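Local coordinates for protein nitrilotriacetate monooxygenase component B (Bacillus cereus ATCC 14579, PDB 3BPK) that probably binds FMN and acts as the flavin-reducing component of a monooxygenase system, at residues B[35-38]-B[42-45]; B[51-54]-B[60-63]; B[73-78]-B[154-159]; B[132-137]-B[169-174]. All coordinates share one frame; numbering follows the deposited sequence.

Contact 1. Residues B[35-38]-B[42-45]; sequences SVTK and LNGA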
loop_
_atom_site.group_PDB
_atom_site.type_symbol
_atom_site.label_atom_id
_atom_site.label_comp_id
_atom_site.label_asym_id
_atom_site.label_seq_id
_atom_site.Cartn_x
_atom_site.Cartn_y
_atom_site.Cartn_z
ATOM N N SER B 35 -4.144 12.494 -14.478
ATOM C CA SER B 35 -4.918 11.766 -15.467
ATOM C C SER B 35 -5.630 12.837 -16.294
ATOM O O SER B 35 -5.720 14.006 -15.870
ATOM C CB SER B 35 -5.938 10.824 -14.768
ATOM O OG SER B 35 -6.900 11.557 -14.004
ATOM N N VAL B 36 -6.126 12.451 -17.470
ATOM C CA VAL B 36 -6.710 13.450 -18.397
ATOM C C VAL B 36 -8.131 13.046 -18.769
ATOM O O VAL B 36 -8.383 11.858 -19.025
ATOM C CB VAL B 36 -5.820 13.607 -19.668
ATOM C CG1 VAL B 36 -6.478 14.577 -20.666
ATOM C CG2 VAL B 36 -4.429 14.164 -19.266
ATOM N N THR B 37 -9.048 14.033 -18.785
ATOM C CA THR B 37 -10.453 13.763 -19.150
ATOM C C THR B 37 -10.619 13.644 -20.669
ATOM O O THR B 37 -9.708 14.008 -21.428
ATOM C CB THR B 37 -11.403 14.880 -18.661
ATOM O OG1 THR B 37 -11.191 16.076 -19.450
ATOM C CG2 THR B 37 -11.219 15.205 -17.171
ATOM N N LYS B 38 -11.797 13.162 -21.119
ATOM C CA LYS B 38 -12.071 13.107 -22.554
ATOM C C LYS B 38 -12.066 14.516 -23.168
ATOM O O LYS B 38 -11.849 14.671 -24.387
ATOM C CB LYS B 38 -13.408 12.423 -22.853
ATOM C CG LYS B 38 -13.401 10.907 -22.704
ATOM C CD LYS B 38 -14.602 10.268 -23.413
ATOM C CE LYS B 38 -15.950 10.856 -22.965
ATOM N NZ LYS B 38 -16.007 11.305 -21.523
ATOM N N LEU B 42 -6.451 18.302 -17.351
ATOM C CA LEU B 42 -5.504 17.550 -16.521
ATOM C C LEU B 42 -5.963 17.535 -15.054
ATOM O O LEU B 42 -5.923 18.556 -14.377
ATOM C CB LEU B 42 -4.106 18.167 -16.627
ATOM C CG LEU B 42 -2.981 17.454 -15.880
ATOM C CD1 LEU B 42 -2.809 16.027 -16.414
ATOM C CD2 LEU B 42 -1.676 18.244 -15.982
ATOM N N ASN B 43 -6.389 16.367 -14.574
ATOM C CA ASN B 43 -6.777 16.213 -13.194
ATOM C C ASN B 43 -5.586 15.731 -12.374
ATOM O O ASN B 43 -4.655 15.080 -12.918
ATOM C CB ASN B 43 -7.903 15.169 -13.070
ATOM C CG ASN B 43 -9.279 15.709 -13.452
ATOM O OD1 ASN B 43 -9.971 15.092 -14.237
ATOM N ND2 ASN B 43 -9.685 16.853 -12.855
ATOM N N GLY B 44 -5.624 16.001 -11.066
ATOM C CA GLY B 44 -4.623 15.459 -10.127
ATOM C C GLY B 44 -5.261 15.319 -8.771
ATOM O O GLY B 44 -6.097 16.146 -8.357
ATOM N N ALA B 45 -4.850 14.261 -8.076
ATOM C CA ALA B 45 -5.321 14.031 -6.693
ATOM C C ALA B 45 -4.406 13.068 -5.972
ATOM O O ALA B 45 -3.746 12.263 -6.613
ATOM C CB ALA B 45 -6.729 13.494 -6.703
#
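In V36 a first torsion of 176° sets CG1 anti to the backbone N and so leaves CG2 beside it, and in L42 a torsion of -177° carries CG anti to N; the side chains run obliquely to each other and their methyls V36 CG2 and L42 CD1 come to 3.8 Å. CD1 of L42 also lies 3.6 Å from O of S35. V36 and L42 form a non-hydrogen-bonded pair near the turn of the beta hairpin made by strands 28-36 and 42-54; P127 packs against both, and V126 against V36. One step further from the turn, S35 and N43 are a hydrogen-bonded pair: N43 N donates to S35 O at 2.8 Å, and S35 N donates to N43 O at 3.1 Å, the second donor tilted 33° from the carbonyl plane.

S35 and N43 send polar side chains to the other face, under helix 73-81. Serine is short enough to fit there, its OG 3.9 Å from N43 CB, while asparagine offers an acceptor and a donor. N43 OD1 lies 3.2 Å from T37 CG2, the two side chains crossing at about a right angle, and T37 OG1 reaches N107 and the backbone N of V41. N77 ND2 serves both S35 OG and N43 OD1, and N43 ND2 binds E110. With partners at both ends, the buried amide of N43 has its rotation fixed, and the hairpin's polar face is tied to helix 73-81 through N77.

Contact 2. Residues B[51-54]-B[60-63]; sequences NIVA and ISVS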
loop_
_atom_site.group_PDB
_atom_site.type_symbol
_atom_site.label_atom_id
_atom_site.label_comp_id
_atom_site.label_asym_id
_atom_site.label_seq_id
_atom_site.Cartn_x
_atom_site.Cartn_y
_atom_site.Cartn_z
ATOM N N ASN B 51 0.627 1.169 -3.226
ATOM C CA ASN B 51 1.835 0.391 -2.930
ATOM C C ASN B 51 2.391 -0.251 -4.185
ATOM O O ASN B 51 1.837 -0.108 -5.296
ATOM C CB ASN B 51 1.597 -0.666 -1.824
ATOM C CG ASN B 51 2.793 -0.815 -0.882
ATOM O OD1 ASN B 51 3.922 -0.931 -1.334
ATOM N ND2 ASN B 51 2.555 -0.776 0.441
ATOM N N ILE B 52 3.501 -0.968 -4.004
ATOM C CA ILE B 52 4.084 -1.777 -5.076
ATOM C C ILE B 52 3.277 -3.067 -5.235
ATOM O O ILE B 52 2.761 -3.603 -4.237
ATOM C CB ILE B 52 5.573 -2.122 -4.709
ATOM C CG1 ILE B 52 6.412 -0.854 -4.434
ATOM C CG2 ILE B 52 6.212 -2.945 -5.802
ATOM C CD1 ILE B 52 7.768 -1.164 -3.774
ATOM N N VAL B 53 3.197 -3.586 -6.467
ATOM C CA VAL B 53 2.584 -4.903 -6.721
ATOM C C VAL B 53 3.675 -5.944 -7.064
ATOM O O VAL B 53 3.706 -7.028 -6.501
ATOM C CB VAL B 53 1.506 -4.822 -7.834
ATOM C CG1 VAL B 53 1.066 -6.201 -8.304
ATOM C CG2 VAL B 53 0.293 -3.966 -7.379
ATOM N N ALA B 54 4.575 -5.581 -7.969
ATOM C CA ALA B 54 5.640 -6.509 -8.418
ATOM C C ALA B 54 6.749 -5.715 -9.083
ATOM O O ALA B 54 6.566 -4.550 -9.440
ATOM C CB ALA B 54 5.089 -7.537 -9.424
ATOM N N ILE B 60 2.384 -1.270 -9.936
ATOM C CA ILE B 60 1.977 -0.532 -8.724
ATOM C C ILE B 60 0.457 -0.564 -8.621
ATOM O O ILE B 60 -0.242 -0.869 -9.605
ATOM C CB ILE B 60 2.509 0.914 -8.697
ATOM C CG1 ILE B 60 1.945 1.734 -9.855
ATOM C CG2 ILE B 60 4.053 0.899 -8.783
ATOM C CD1 ILE B 60 0.537 2.272 -9.653
ATOM N N SER B 61 -0.051 -0.303 -7.420
ATOM C CA SER B 61 -1.518 -0.263 -7.222
ATOM C C SER B 61 -1.952 1.021 -6.553
ATOM O O SER B 61 -1.252 1.544 -5.672
ATOM C CB SER B 61 -1.971 -1.440 -6.353
ATOM O OG SER B 61 -1.273 -1.461 -5.110
ATOM N N VAL B 62 -3.135 1.504 -6.946
ATOM C CA VAL B 62 -3.734 2.657 -6.260
ATOM C C VAL B 62 -5.225 2.342 -6.164
ATOM O O VAL B 62 -5.867 2.077 -7.185
ATOM C CB VAL B 62 -3.568 3.950 -7.076
ATOM C CG1 VAL B 62 -4.211 5.127 -6.351
ATOM C CG2 VAL B 62 -2.102 4.255 -7.319
ATOM N N SER B 63 -5.758 2.321 -4.944
ATOM C CA SER B 63 -7.195 2.072 -4.791
ATOM C C SER B 63 -7.942 3.398 -4.738
ATOM O O SER B 63 -7.683 4.222 -3.845
ATOM C CB SER B 63 -7.466 1.212 -3.559
ATOM O OG SER B 63 -8.837 0.891 -3.508
HETATM O O HOH W 1 -0.035 -3.684 -3.865
#
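N51 and S61 pair across the antiparallel beta hairpin of strands 42-54 and 59-65, just before a classic bulge in which V53 and A54 both face L59. The local strand directions differ by 133°, well short of strictly antiparallel.

Backbone bonds carry the pairing. S61 N donates to N51 O at 2.8 Å, nearly straight at 170°, and N51 N returns a longer bond of 3.1 Å to S61 O. The same N51 O receives a CA-H...O contact from I60 CA at 3.5 Å. I52 and I60 follow as a non-hydrogen-bonded pair whose side chains diverge.

V53, at the first position of the bulge, makes the apolar contact: its CG2 rests 3.5 Å from S61 CB, against the strand rather than against a bulky partner, which the small serine permits.

Polar side chains add further bonds, within the strand and to the second subunit. N51 OD1 folds back to take I52 N in its carbonyl plane, on a lone pair, while N51 ND2 reaches F50 O of the second subunit; V53 O accepts from S63 OG of that subunit. Last comes a bridging water, which donates to I52 O at 2.8 Å and lies the same 2.8 Å from S61 OG.

Contact 3. Residues B[73-78]-B[154-159]; sequences DTSRNA and ACDLLI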
loop_
_atom_site.group_PDB
_atom_site.type_symbol
_atom_site.label_atom_id
_atom_site.label_comp_id
_atom_site.label_asym_id
_atom_site.label_seq_id
_atom_site.Cartn_x
_atom_site.Cartn_y
_atom_site.Cartn_z
ATOM N N ASP B 73 -13.167 10.731 -11.031
ATOM C CA ASP B 73 -12.482 11.217 -12.221
ATOM C C ASP B 73 -11.198 10.427 -12.508
ATOM O O ASP B 73 -10.927 10.018 -13.645
ATOM C CB ASP B 73 -12.119 12.696 -12.042
ATOM C CG ASP B 73 -13.314 13.630 -12.226
ATOM O OD1 ASP B 73 -14.359 13.191 -12.733
ATOM O OD2 ASP B 73 -13.189 14.814 -11.866
ATOM N N THR B 74 -10.398 10.223 -11.463
ATOM C CA THR B 74 -9.090 9.576 -11.696
ATOM C C THR B 74 -9.270 8.194 -12.335
ATOM O O THR B 74 -8.554 7.847 -13.287
ATOM C CB THR B 74 -8.263 9.481 -10.390
ATOM O OG1 THR B 74 -7.967 10.807 -9.925
ATOM C CG2 THR B 74 -6.980 8.657 -10.590
ATOM N N SER B 75 -10.218 7.388 -11.824
ATOM C CA SER B 75 -10.451 6.053 -12.394
ATOM C C SER B 75 -11.044 6.089 -13.785
ATOM O O SER B 75 -10.625 5.331 -14.686
ATOM C CB SER B 75 -11.367 5.246 -11.476
ATOM O OG SER B 75 -10.714 5.134 -10.249
ATOM N N ARG B 76 -12.054 6.952 -13.962
ATOM C CA ARG B 76 -12.642 7.146 -15.297
ATOM C C ARG B 76 -11.582 7.519 -16.321
ATOM O O ARG B 76 -11.535 6.969 -17.429
ATOM C CB ARG B 76 -13.684 8.269 -15.315
ATOM C CG ARG B 76 -15.013 7.914 -14.759
ATOM C CD ARG B 76 -16.094 8.766 -15.428
ATOM N NE ARG B 76 -15.922 10.214 -15.238
ATOM C CZ ARG B 76 -16.447 10.915 -14.230
ATOM N NH1 ARG B 76 -16.252 12.233 -14.146
ATOM N NH2 ARG B 76 -17.160 10.296 -13.290
ATOM N N ASN B 77 -10.740 8.488 -15.962
ATOM C CA ASN B 77 -9.716 8.991 -16.891
ATOM C C ASN B 77 -8.653 7.915 -17.159
ATOM O O ASN B 77 -8.178 7.786 -18.279
ATOM C CB ASN B 77 -8.998 10.183 -16.271
ATOM C CG ASN B 77 -9.889 11.406 -16.094
ATOM O OD1 ASN B 77 -11.006 11.497 -16.633
ATOM N ND2 ASN B 77 -9.374 12.376 -15.367
ATOM N N ALA B 78 -8.276 7.158 -16.116
ATOM C CA ALA B 78 -7.269 6.114 -16.294
ATOM C C ALA B 78 -7.790 5.014 -17.213
ATOM O O ALA B 78 -7.053 4.492 -18.039
ATOM C CB ALA B 78 -6.847 5.528 -14.953
ATOM N N ALA B 154 -17.337 -0.274 -4.021
ATOM C CA ALA B 154 -16.864 0.791 -3.149
ATOM C C ALA B 154 -15.662 1.494 -3.782
ATOM O O ALA B 154 -15.343 2.631 -3.421
ATOM C CB ALA B 154 -16.427 0.226 -1.812
ATOM N N CYS B 155 -14.929 0.773 -4.636
ATOM C CA CYS B 155 -13.661 1.333 -5.155
ATOM C C CYS B 155 -13.232 0.630 -6.416
ATOM O O CYS B 155 -13.823 -0.370 -6.805
ATOM C CB CYS B 155 -12.547 1.180 -4.104
ATOM S SG CYS B 155 -12.006 -0.538 -3.881
ATOM N N ASP B 156 -12.197 1.164 -7.076
ATOM C CA ASP B 156 -11.538 0.481 -8.179
ATOM C C ASP B 156 -10.081 0.450 -7.829
ATOM O O ASP B 156 -9.469 1.508 -7.583
ATOM C CB ASP B 156 -11.736 1.238 -9.494
ATOM C CG ASP B 156 -13.202 1.262 -9.893
ATOM O OD1 ASP B 156 -13.638 0.246 -10.471
ATOM O OD2 ASP B 156 -13.889 2.241 -9.506
ATOM N N LEU B 157 -9.544 -0.763 -7.810
ATOM C CA LEU B 157 -8.115 -0.928 -7.547
ATOM C C LEU B 157 -7.417 -0.880 -8.900
ATOM O O LEU B 157 -7.618 -1.774 -9.739
ATOM C CB LEU B 157 -7.878 -2.257 -6.836
ATOM C CG LEU B 157 -6.452 -2.527 -6.389
ATOM C CD1 LEU B 157 -5.936 -1.492 -5.445
ATOM C CD2 LEU B 157 -6.396 -3.914 -5.715
ATOM N N LEU B 158 -6.625 0.174 -9.118
ATOM C CA LEU B 158 -5.952 0.378 -10.414
ATOM C C LEU B 158 -4.597 -0.274 -10.325
ATOM O O LEU B 158 -3.815 0.054 -9.432
ATOM C CB LEU B 158 -5.771 1.864 -10.705
ATOM C CG LEU B 158 -7.103 2.668 -10.683
ATOM C CD1 LEU B 158 -6.770 4.143 -11.026
ATOM C CD2 LEU B 158 -8.215 2.094 -11.617
ATOM N N ILE B 159 -4.318 -1.180 -11.264
ATOM C CA ILE B 159 -2.990 -1.788 -11.362
ATOM C C ILE B 159 -2.270 -1.121 -12.532
ATOM O O ILE B 159 -2.737 -1.201 -13.679
ATOM C CB ILE B 159 -3.074 -3.325 -11.619
ATOM C CG1 ILE B 159 -3.943 -4.027 -10.543
ATOM C CG2 ILE B 159 -1.675 -3.928 -11.663
ATOM C CD1 ILE B 159 -3.494 -3.759 -9.090
HETATM O O HOH W 2 -12.985 4.601 -8.604
#
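OD2 of D156 is held by two partners: by NE of R66 in a salt bridge, and by a water that donates to it at 2.7 Å. The same water accepts a bond of 2.9 Å from OG of S75, at least in one of the two conformers of that serine, and so links helix 73-81 to strand 155-168. The S75 torsion of -61° sets OG opposite its carbonyl carbon, and the hydroxyl stands 4.1 Å from CB of D156, with the water spanning the rest of the way to the carboxylate.

Further along the strand, L158 points toward the helix as D156 does. Its CD1 methyl comes within 4.1 Å of S75 OG and 4.2 Å of A78 CB, one turn further along the helix, where A78 N is bonded to T74 O. The axes of segments 73-78 and 155-159 approach to 9.7 Å, with 49° between their directions, a closeness that the small serine and alanine probably help to allow; V64 adds a further neighbour to S75. The intervening L157 points away, to pack on L157 of the second subunit.

The chemistry is therefore divided. Leucine and alanine supply undirected apolar packing, while the carboxylate is linked to the helix through a water; R66 is its direct salt-bridge partner, with R71 at longer, weaker range, so the arginines probably orient it more than the helix does.

Contact 4. Residues B[132-137]-B[169-174]; sequences ANIRME and EHLYEK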
loop_
_atom_site.group_PDB
_atom_site.type_symbol
_atom_site.label_atom_id
_atom_site.label_comp_id
_atom_site.label_asym_id
_atom_site.label_seq_id
_atom_site.Cartn_x
_atom_site.Cartn_y
_atom_site.Cartn_z
ATOM N N ALA B 132 7.405 17.224 -8.906
ATOM C CA ALA B 132 7.826 15.943 -8.322
ATOM C C ALA B 132 9.292 15.638 -8.584
ATOM O O ALA B 132 9.811 15.949 -9.677
ATOM C CB ALA B 132 6.972 14.809 -8.890
ATOM N N ASN B 133 9.951 15.010 -7.601
ATOM C CA ASN B 133 11.320 14.544 -7.749
ATOM C C ASN B 133 11.385 13.110 -8.325
ATOM O O ASN B 133 12.406 12.684 -8.851
ATOM C CB ASN B 133 12.048 14.668 -6.401
ATOM C CG ASN B 133 12.249 16.134 -5.986
ATOM O OD1 ASN B 133 13.202 16.769 -6.437
ATOM N ND2 ASN B 133 11.354 16.674 -5.143
ATOM N N ILE B 134 10.294 12.347 -8.179
ATOM C CA ILE B 134 10.226 11.027 -8.801
ATOM C C ILE B 134 8.820 10.893 -9.342
ATOM O O ILE B 134 7.823 11.170 -8.638
ATOM C CB ILE B 134 10.488 9.857 -7.797
ATOM C CG1 ILE B 134 11.877 9.971 -7.136
ATOM C CG2 ILE B 134 10.312 8.457 -8.528
ATOM C CD1 ILE B 134 12.128 8.929 -6.032
ATOM N N ARG B 135 8.731 10.531 -10.610
ATOM C CA ARG B 135 7.432 10.187 -11.176
ATOM C C ARG B 135 7.521 9.037 -12.145
ATOM O O ARG B 135 8.589 8.741 -12.718
ATOM C CB ARG B 135 6.770 11.400 -11.783
ATOM C CG ARG B 135 7.339 11.844 -13.119
ATOM C CD ARG B 135 6.601 13.100 -13.639
ATOM N NE ARG B 135 6.948 13.290 -15.039
ATOM C CZ ARG B 135 8.105 13.803 -15.482
ATOM N NH1 ARG B 135 9.025 14.280 -14.651
ATOM N NH2 ARG B 135 8.318 13.838 -16.784
HETATM N N MSE B 136 6.387 8.371 -12.320
HETATM C CA MSE B 136 6.333 7.139 -13.092
HETATM C C MSE B 136 5.197 7.215 -14.077
HETATM O O MSE B 136 4.041 7.383 -13.684
HETATM C CB MSE B 136 6.058 5.970 -12.133
HETATM C CG MSE B 136 7.278 5.686 -11.203
HETATM SE SE MSE B 136 6.813 4.519 -9.719
HETATM C CE MSE B 136 5.992 5.911 -8.647
ATOM N N GLU B 137 5.527 7.087 -15.358
ATOM C CA GLU B 137 4.486 7.025 -16.386
ATOM C C GLU B 137 3.940 5.626 -16.324
ATOM O O GLU B 137 4.722 4.641 -16.355
ATOM C CB GLU B 137 5.065 7.266 -17.778
ATOM C CG GLU B 137 5.704 8.638 -17.941
ATOM C CD GLU B 137 6.300 8.859 -19.331
ATOM O OE1 GLU B 137 5.813 8.234 -20.302
ATOM O OE2 GLU B 137 7.222 9.701 -19.423
ATOM N N GLU B 169 18.350 13.616 -10.429
ATOM C CA GLU B 169 19.693 13.058 -10.433
ATOM C C GLU B 169 20.297 13.121 -9.029
ATOM O O GLU B 169 21.016 12.187 -8.628
ATOM C CB GLU B 169 20.602 13.766 -11.455
ATOM C CG GLU B 169 21.987 13.096 -11.629
ATOM C CD GLU B 169 23.066 13.571 -10.629
ATOM O OE1 GLU B 169 22.843 14.545 -9.871
ATOM O OE2 GLU B 169 24.156 12.951 -10.614
ATOM N N HIS B 170 19.993 14.181 -8.275
ATOM C CA HIS B 170 20.570 14.295 -6.926
ATOM C C HIS B 170 20.120 13.224 -5.935
ATOM O O HIS B 170 20.763 13.062 -4.885
ATOM C CB HIS B 170 20.376 15.692 -6.309
ATOM C CG HIS B 170 18.965 15.970 -5.885
ATOM N ND1 HIS B 170 18.006 16.446 -6.758
ATOM C CD2 HIS B 170 18.345 15.827 -4.689
ATOM C CE1 HIS B 170 16.858 16.585 -6.115
ATOM N NE2 HIS B 170 17.037 16.219 -4.859
ATOM N N LEU B 171 19.024 12.524 -6.259
ATOM C CA LEU B 171 18.495 11.445 -5.406
ATOM C C LEU B 171 19.019 10.067 -5.770
ATOM O O LEU B 171 18.849 9.107 -5.027
ATOM C CB LEU B 171 16.939 11.395 -5.509
ATOM C CG LEU B 171 16.238 12.637 -4.976
ATOM C CD1 LEU B 171 14.725 12.502 -5.153
ATOM C CD2 LEU B 171 16.607 12.868 -3.511
ATOM N N TYR B 172 19.627 9.948 -6.938
ATOM C CA TYR B 172 19.908 8.635 -7.494
ATOM C C TYR B 172 21.376 8.306 -7.289
ATOM O O TYR B 172 22.239 9.148 -7.589
ATOM C CB TYR B 172 19.572 8.673 -8.979
ATOM C CG TYR B 172 19.738 7.371 -9.712
ATOM C CD1 TYR B 172 18.637 6.558 -10.005
ATOM C CD2 TYR B 172 20.999 6.948 -10.128
ATOM C CE1 TYR B 172 18.787 5.384 -10.695
ATOM C CE2 TYR B 172 21.160 5.764 -10.825
ATOM C CZ TYR B 172 20.043 4.988 -11.124
ATOM O OH TYR B 172 20.202 3.806 -11.813
ATOM N N GLU B 173 21.650 7.125 -6.740
ATOM C CA GLU B 173 23.034 6.689 -6.505
ATOM C C GLU B 173 23.141 5.180 -6.676
ATOM O O GLU B 173 22.582 4.425 -5.872
ATOM C CB GLU B 173 23.494 7.117 -5.099
ATOM C CG GLU B 173 24.783 6.435 -4.573
ATOM C CD GLU B 173 26.040 6.900 -5.271
ATOM O OE1 GLU B 173 27.047 7.156 -4.562
ATOM O OE2 GLU B 173 26.033 7.001 -6.518
ATOM N N LYS B 174 23.852 4.744 -7.716
ATOM C CA LYS B 174 24.071 3.332 -7.982
ATOM C C LYS B 174 22.749 2.551 -8.005
ATOM O O LYS B 174 22.660 1.437 -7.463
ATOM C CB LYS B 174 25.012 2.732 -6.926
ATOM C CG LYS B 174 26.418 3.344 -6.927
ATOM C CD LYS B 174 27.341 2.485 -6.070
ATOM C CE LYS B 174 27.625 3.133 -4.734
ATOM N NZ LYS B 174 29.047 3.657 -4.719
#
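N133 and L171 have the nearest CA atoms, 8.2 Å apart, where the residues leading into strand 134-146 face a 3-10 turn, 169-171, closed by a backbone bond of 3.1 Å from Y172 N to E169 O.

L171 and N133 make most of the contact; L171 CD1 projects to 3.7 Å from CB of N133 and 4.3 Å from CG1 of I134. A second torsion of 179° stretches the leucine out far enough to make this reach. I134 answers with CG1, and L182 of helix 179-182 touches both I134 and L171, making a small aliphatic cluster for which branched side chains are well shaped.

Beside this cluster lies the polar part. In one of the two conformers of N133, OD1 comes to the edge of the H170 ring, near its plane, 3.7 Å from CE1; the amide and ring planes stand 87° apart. The carbon between two ring nitrogens carries a somewhat polar C-H, so the approach is probably mildly favourable, though it is no hydrogen bond. One face of the same ring rests on CG of its neighbour L171, 3.6 Å from the plane and offset toward the rim. In that conformer the other end of the amide is held more firmly, N133 ND2 bonding to OD2 of D90; asparagine thus suits a site with an acid on one side and a ring edge on the other.

From the second subunit S24 packs on I134, and L5 on Y172. The arrangement is plain packing of a post-strand turn against one end of the curled antiparallel sheet, consistent with the split-barrel fold of flavin reductase-like proteins.

In the fold
Contacts 1, 2 and 3 are buried, whereas contact 4 is only partly so and lies farthest out, its centre about 17 Å from the centre of the chain. Contacts 1 and 2 both use strand 42-54, one at each end of it, and rest on backbone pairing; 3 and 4 pack side chains without direct bonds between their segments. Contacts 1 and 3 meet at N77, whose amide on the helix of contact 3 bonds to S35 and N43 of contact 1. Contact 2 joins contact 3 through V62 O and L158 N, as neighbouring strands. Contacts 2, 3 and 4 all touch the second subunit, which contact 1 does not.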